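Member of DUF4221 family (Bacteroides vulgatus, PDB 3S9J) is of unknown function but folds as a six-bladed beta-propeller that binds sodium ions in the crystal. Local coordinates at residues 66-78 and 103-115. Sequence-based numbering, arbitrary orientation. Where two conformers were deposited one is given.
Sequences KRIPLHKTGPNGL and LSSINSQGEIIRN. With NA (sodium ion), chain D; FMT (formic acid), chain I; FMT (formic acid), chain N.
I106 meets L70 and L78 with two different branches: CD1 of I106 lies 3.7 Å from CD2 of L70, the side chains crossing near a right angle, while CG2 of I106 lies 4.1 Å from CD1 of L78. The other methyl of L78, CD2, packs against CD1 of I112 at 3.8 Å, the two side chains running antiparallel alongside one another. With CG1 anti to its carbonyl carbon (chi1 -67°), I112 carries CD1 over the N76-G77 backbone. I68 lays CG1 and CG2 against the S108 carbonyl, CG1 3.5 Å from S108 O, and P69 CG rests on the Q109 carbonyl.

G110, at positive phi, brings its CA to 3.3 Å from the O of P69 in a CA-H...O contact; a CB there would clash with that oxygen, for which the model offers no hydrogen-bond partner. Across the segments the direct hydrogen bond runs from I112 N to N76 OD1, 2.8 Å, the donor 41° out of the amide's carbonyl plane. Within 103-115, N107 OD1 accepts Q109 N, closing an Asx turn, and E111 N from opposite faces of its plane, while ND2 of N107 gives a nearly straight 3.0 Å bond to OE1 of E111. A leucine at N107 would remove both acceptor and donor, and would probably leave the Q109 and E111 amides without this mate and the N107-G110 type I turn freer to shift.

Water 3 links H71 N, N76 O and G110 O, water 4 joins N76 OD1 to I112 O, and water 1 bridges R67 O and S108 O. L70 O binds sodium at 2.3 Å, together with waters and Y52 O. Thus outermost strand 63-69 of one four-stranded blade, with the loop after it, meets the 102-106/112-117 hairpin of the next through an apolar centre and a largely water-mediated polar edge.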
loop_
_atom_site.group_PDB
_atom_site.type_symbol
_atom_site.label_atom_id
_atom_site.label_comp_id
_atom_site.label_asym_id
_atom_site.label_seq_id
_atom_site.Cartn_x
_atom_site.Cartn_y
_atom_site.Cartn_z
ATOM N N LYS A 66 22.293 5.089 -0.458
ATOM C CA LYS A 66 22.687 4.972 -1.847
ATOM C C LYS A 66 21.565 5.383 -2.775
ATOM O O LYS A 66 20.418 5.522 -2.339
ATOM C CB LYS A 66 23.186 3.588 -2.208
ATOM C CG LYS A 66 22.233 2.492 -2.251
ATOM C CD LYS A 66 22.979 1.161 -2.592
ATOM C CE LYS A 66 22.055 -0.012 -2.604
ATOM N NZ LYS A 66 22.765 -1.345 -2.416
ATOM N N ARG A 67 21.933 5.545 -4.034
ATOM C CA ARG A 67 21.020 5.933 -5.094
ATOM C C ARG A 67 21.173 4.913 -6.189
ATOM O O ARG A 67 22.292 4.653 -6.671
ATOM C CB ARG A 67 21.373 7.325 -5.603
ATOM C CG ARG A 67 20.470 7.887 -6.672
ATOM C CD ARG A 67 20.823 9.334 -6.958
ATOM N NE ARG A 67 20.617 10.187 -5.781
ATOM C CZ ARG A 67 19.479 10.752 -5.402
ATOM N NH1 ARG A 67 18.364 10.613 -6.109
ATOM N NH2 ARG A 67 19.461 11.505 -4.310
ATOM N N ILE A 68 20.060 4.289 -6.542
ATOM C CA ILE A 68 20.025 3.291 -7.605
ATOM C C ILE A 68 19.494 3.951 -8.861
ATOM O O ILE A 68 18.350 4.417 -8.891
ATOM C CB ILE A 68 19.157 2.112 -7.204
ATOM C CG1 ILE A 68 19.654 1.501 -5.889
ATOM C CG2 ILE A 68 19.072 1.054 -8.363
ATOM C CD1 ILE A 68 18.762 0.365 -5.342
ATOM N N PRO A 69 20.327 4.056 -9.900
ATOM C CA PRO A 69 19.864 4.752 -11.093
ATOM C C PRO A 69 18.827 3.938 -11.848
ATOM O O PRO A 69 18.848 2.696 -11.812
ATOM C CB PRO A 69 21.140 4.934 -11.926
ATOM C CG PRO A 69 22.044 3.939 -11.437
ATOM C CD PRO A 69 21.707 3.595 -10.036
ATOM N N LEU A 70 17.913 4.642 -12.508
ATOM C CA LEU A 70 16.931 4.044 -13.419
ATOM C C LEU A 70 17.052 4.774 -14.740
ATOM O O LEU A 70 16.981 5.998 -14.772
ATOM C CB LEU A 70 15.502 4.181 -12.864
ATOM C CG LEU A 70 15.134 3.470 -11.570
ATOM C CD1 LEU A 70 13.686 3.837 -11.148
ATOM C CD2 LEU A 70 15.366 1.931 -11.703
ATOM N N HIS A 71 17.276 4.030 -15.827
ATOM C CA HIS A 71 17.416 4.620 -17.158
ATOM C C HIS A 71 16.157 4.369 -17.958
ATOM O O HIS A 71 15.550 3.303 -17.823
ATOM C CB HIS A 71 18.596 3.966 -17.872
ATOM C CG HIS A 71 19.884 4.082 -17.123
ATOM N ND1 HIS A 71 20.642 5.234 -17.119
ATOM C CD2 HIS A 71 20.536 3.198 -16.335
ATOM C CE1 HIS A 71 21.712 5.049 -16.361
ATOM N NE2 HIS A 71 21.679 3.817 -15.887
ATOM N N LYS A 72 15.745 5.355 -18.749
ATOM C CA LYS A 72 14.528 5.243 -19.550
ATOM C C LYS A 72 14.789 4.454 -20.824
ATOM O O LYS A 72 13.892 3.761 -21.318
ATOM C CB LYS A 72 13.989 6.635 -19.907
ATOM C CG LYS A 72 13.248 7.332 -18.818
ATOM C CD LYS A 72 11.807 6.945 -18.817
ATOM C CE LYS A 72 11.013 7.713 -17.788
ATOM N NZ LYS A 72 9.626 7.192 -17.655
ATOM N N THR A 73 16.008 4.563 -21.360
ATOM C CA THR A 73 16.358 3.978 -22.639
ATOM C C THR A 73 17.672 3.244 -22.549
ATOM O O THR A 73 18.377 3.325 -21.539
ATOM C CB THR A 73 16.439 5.073 -23.741
ATOM O OG1 THR A 73 17.541 5.939 -23.482
ATOM C CG2 THR A 73 15.181 5.921 -23.741
ATOM N N GLY A 74 17.978 2.487 -23.587
ATOM C CA GLY A 74 19.232 1.778 -23.662
ATOM C C GLY A 74 19.089 0.324 -23.247
ATOM O O GLY A 74 17.993 -0.186 -23.076
ATOM N N PRO A 75 20.211 -0.362 -23.069
ATOM C CA PRO A 75 20.124 -1.779 -22.727
ATOM C C PRO A 75 19.501 -2.056 -21.348
ATOM O O PRO A 75 18.994 -3.156 -21.094
ATOM C CB PRO A 75 21.585 -2.258 -22.788
ATOM C CG PRO A 75 22.427 -1.039 -22.764
ATOM C CD PRO A 75 21.595 0.141 -23.143
ATOM N N ASN A 76 19.546 -1.065 -20.465
ATOM C CA ASN A 76 18.904 -1.168 -19.153
ATOM C C ASN A 76 17.675 -0.281 -19.052
ATOM O O ASN A 76 17.262 0.104 -17.974
ATOM C CB ASN A 76 19.938 -0.848 -18.087
ATOM C CG ASN A 76 21.040 -1.884 -18.048
ATOM O OD1 ASN A 76 20.760 -3.084 -17.885
ATOM N ND2 ASN A 76 22.286 -1.452 -18.237
ATOM N N GLY A 77 17.057 0.002 -20.195
ATOM C CA GLY A 77 15.911 0.876 -20.255
ATOM C C GLY A 77 14.660 0.336 -19.579
ATOM O O GLY A 77 14.225 -0.800 -19.837
ATOM N N LEU A 78 14.126 1.157 -18.680
ATOM C CA LEU A 78 12.888 0.918 -17.970
ATOM C C LEU A 78 11.975 2.076 -18.295
ATOM O O LEU A 78 12.006 3.108 -17.608
ATOM C CB LEU A 78 13.132 0.862 -16.480
ATOM C CG LEU A 78 14.144 -0.173 -15.995
ATOM C CD1 LEU A 78 14.656 0.215 -14.612
ATOM C CD2 LEU A 78 13.550 -1.582 -15.968
ATOM N N LEU A 103 6.829 -6.395 -15.990
ATOM C CA LEU A 103 7.535 -6.475 -14.730
ATOM C C LEU A 103 9.023 -6.635 -15.046
ATOM O O LEU A 103 9.381 -7.317 -16.000
ATOM C CB LEU A 103 7.017 -7.690 -13.955
ATOM C CG LEU A 103 7.630 -8.072 -12.623
ATOM C CD1 LEU A 103 7.115 -7.157 -11.542
ATOM C CD2 LEU A 103 7.235 -9.502 -12.344
ATOM N N SER A 104 9.905 -6.018 -14.256
ATOM C CA SER A 104 11.352 -6.167 -14.493
ATOM C C SER A 104 12.108 -6.399 -13.184
ATOM O O SER A 104 11.715 -5.879 -12.136
ATOM C CB SER A 104 11.954 -4.948 -15.192
ATOM O OG SER A 104 11.338 -4.639 -16.432
ATOM N N SER A 105 13.173 -7.197 -13.235
ATOM C CA SER A 105 14.087 -7.318 -12.117
ATOM C C SER A 105 15.340 -6.537 -12.433
ATOM O O SER A 105 15.803 -6.497 -13.573
ATOM C CB SER A 105 14.409 -8.768 -11.789
ATOM O OG SER A 105 14.888 -9.414 -12.953
ATOM N N ILE A 106 15.842 -5.841 -11.418
ATOM C CA ILE A 106 17.066 -5.049 -11.546
ATOM C C ILE A 106 18.003 -5.330 -10.398
ATOM O O ILE A 106 17.590 -5.832 -9.344
ATOM C CB ILE A 106 16.782 -3.525 -11.642
ATOM C CG1 ILE A 106 16.167 -2.965 -10.360
ATOM C CG2 ILE A 106 15.858 -3.212 -12.800
ATOM C CD1 ILE A 106 16.044 -1.429 -10.367
ATOM N N ASN A 107 19.291 -5.036 -10.607
ATOM C CA ASN A 107 20.249 -5.084 -9.485
ATOM C C ASN A 107 20.468 -3.699 -8.842
ATOM O O ASN A 107 19.795 -2.724 -9.204
ATOM C CB ASN A 107 21.568 -5.735 -9.915
ATOM C CG ASN A 107 22.330 -4.932 -10.947
ATOM O OD1 ASN A 107 22.121 -3.737 -11.090
ATOM N ND2 ASN A 107 23.239 -5.601 -11.681
ATOM N N SER A 108 21.404 -3.615 -7.882
ATOM C CA SER A 108 21.627 -2.392 -7.113
ATOM C C SER A 108 22.247 -1.282 -7.951
ATOM O O SER A 108 22.321 -0.153 -7.507
ATOM C CB SER A 108 22.518 -2.683 -5.896
ATOM O OG SER A 108 23.773 -3.220 -6.288
ATOM N N GLN A 109 22.712 -1.628 -9.147
ATOM C CA GLN A 109 23.271 -0.658 -10.080
ATOM C C GLN A 109 22.227 -0.231 -11.113
ATOM O O GLN A 109 22.534 0.502 -12.073
ATOM C CB GLN A 109 24.528 -1.251 -10.743
ATOM C CG GLN A 109 25.683 -1.527 -9.756
ATOM C CD GLN A 109 25.506 -2.811 -8.932
ATOM O OE1 GLN A 109 25.239 -3.894 -9.473
ATOM N NE2 GLN A 109 25.668 -2.690 -7.613
ATOM N N GLY A 110 20.980 -0.701 -10.939
ATOM C CA GLY A 110 19.927 -0.371 -11.878
ATOM C C GLY A 110 19.980 -1.104 -13.207
ATOM O O GLY A 110 19.310 -0.697 -14.163
ATOM N N GLU A 111 20.789 -2.163 -13.287
ATOM C CA GLU A 111 20.901 -2.952 -14.507
ATOM C C GLU A 111 19.808 -3.984 -14.561
ATOM O O GLU A 111 19.483 -4.604 -13.559
ATOM C CB GLU A 111 22.268 -3.616 -14.573
ATOM C CG GLU A 111 23.393 -2.560 -14.596
ATOM C CD GLU A 111 24.770 -3.140 -14.369
ATOM O OE1 GLU A 111 24.898 -4.250 -13.818
ATOM O OE2 GLU A 111 25.727 -2.428 -14.716
ATOM N N ILE A 112 19.235 -4.168 -15.742
ATOM C CA ILE A 112 18.175 -5.143 -15.912
ATOM C C ILE A 112 18.746 -6.565 -15.858
ATOM O O ILE A 112 19.774 -6.891 -16.481
ATOM C CB ILE A 112 17.364 -4.925 -17.199
ATOM C CG1 ILE A 112 16.559 -3.611 -17.102
ATOM C CG2 ILE A 112 16.441 -6.152 -17.455
ATOM C CD1 ILE A 112 15.907 -3.229 -18.398
ATOM N N ILE A 113 18.109 -7.367 -15.030
ATOM C CA ILE A 113 18.338 -8.808 -14.958
ATOM C C ILE A 113 17.393 -9.468 -15.964
ATOM O O ILE A 113 17.859 -10.123 -16.905
ATOM C CB ILE A 113 18.155 -9.320 -13.534
ATOM C CG1 ILE A 113 19.179 -8.638 -12.592
ATOM C CG2 ILE A 113 18.267 -10.873 -13.461
ATOM C CD1 ILE A 113 18.951 -8.881 -11.071
ATOM N N ARG A 114 16.085 -9.266 -15.798
ATOM C CA ARG A 114 15.113 -9.736 -16.771
ATOM C C ARG A 114 13.902 -8.842 -16.899
ATOM O O ARG A 114 13.487 -8.222 -15.947
ATOM C CB ARG A 114 14.645 -11.124 -16.398
ATOM C CG ARG A 114 15.697 -12.145 -16.663
ATOM C CD ARG A 114 15.147 -13.512 -16.603
ATOM N NE ARG A 114 13.941 -13.677 -17.403
ATOM C CZ ARG A 114 13.258 -14.814 -17.417
ATOM N NH1 ARG A 114 13.690 -15.809 -16.658
ATOM N NH2 ARG A 114 12.156 -14.943 -18.147
ATOM N N ASN A 115 13.355 -8.786 -18.120
ATOM C CA ASN A 115 12.042 -8.170 -18.371
ATOM C C ASN A 115 11.015 -9.289 -18.523
ATOM O O ASN A 115 11.326 -10.321 -19.128
ATOM C CB ASN A 115 12.059 -7.380 -19.666
ATOM C CG ASN A 115 12.854 -6.107 -19.568
ATOM O OD1 ASN A 115 12.760 -5.359 -18.588
ATOM N ND2 ASN A 115 13.598 -5.818 -20.628
HETATM NA NA NA D . 17.046 8.135 -13.995
HETATM C C FMT I . 22.933 -9.203 -11.384
HETATM O O1 FMT I . 22.577 -9.573 -10.255
HETATM O O2 FMT I . 23.741 -8.290 -11.546
HETATM C C FMT N . 16.848 7.005 -27.037
HETATM O O1 FMT N . 17.198 7.851 -26.197
HETATM O O2 FMT N . 16.659 7.271 -28.233
HETATM O O HOH W 1 23.677 2.010 -6.891
HETATM O O HOH W 2 18.942 7.589 -12.721
HETATM O O HOH W 3 17.958 1.233 -15.552
HETATM O O HOH W 4 21.498 -5.593 -18.212
HETATM O O HOH W 5 12.236 -2.618 -19.159
HETATM O O HOH W 6 14.780 -3.011 -21.501
HETATM O O HOH W 7 17.128 10.427 -13.315
HETATM O O HOH W 8 15.940 9.015 -16.077
HETATM O O HOH W 9 19.018 8.678 -15.480
#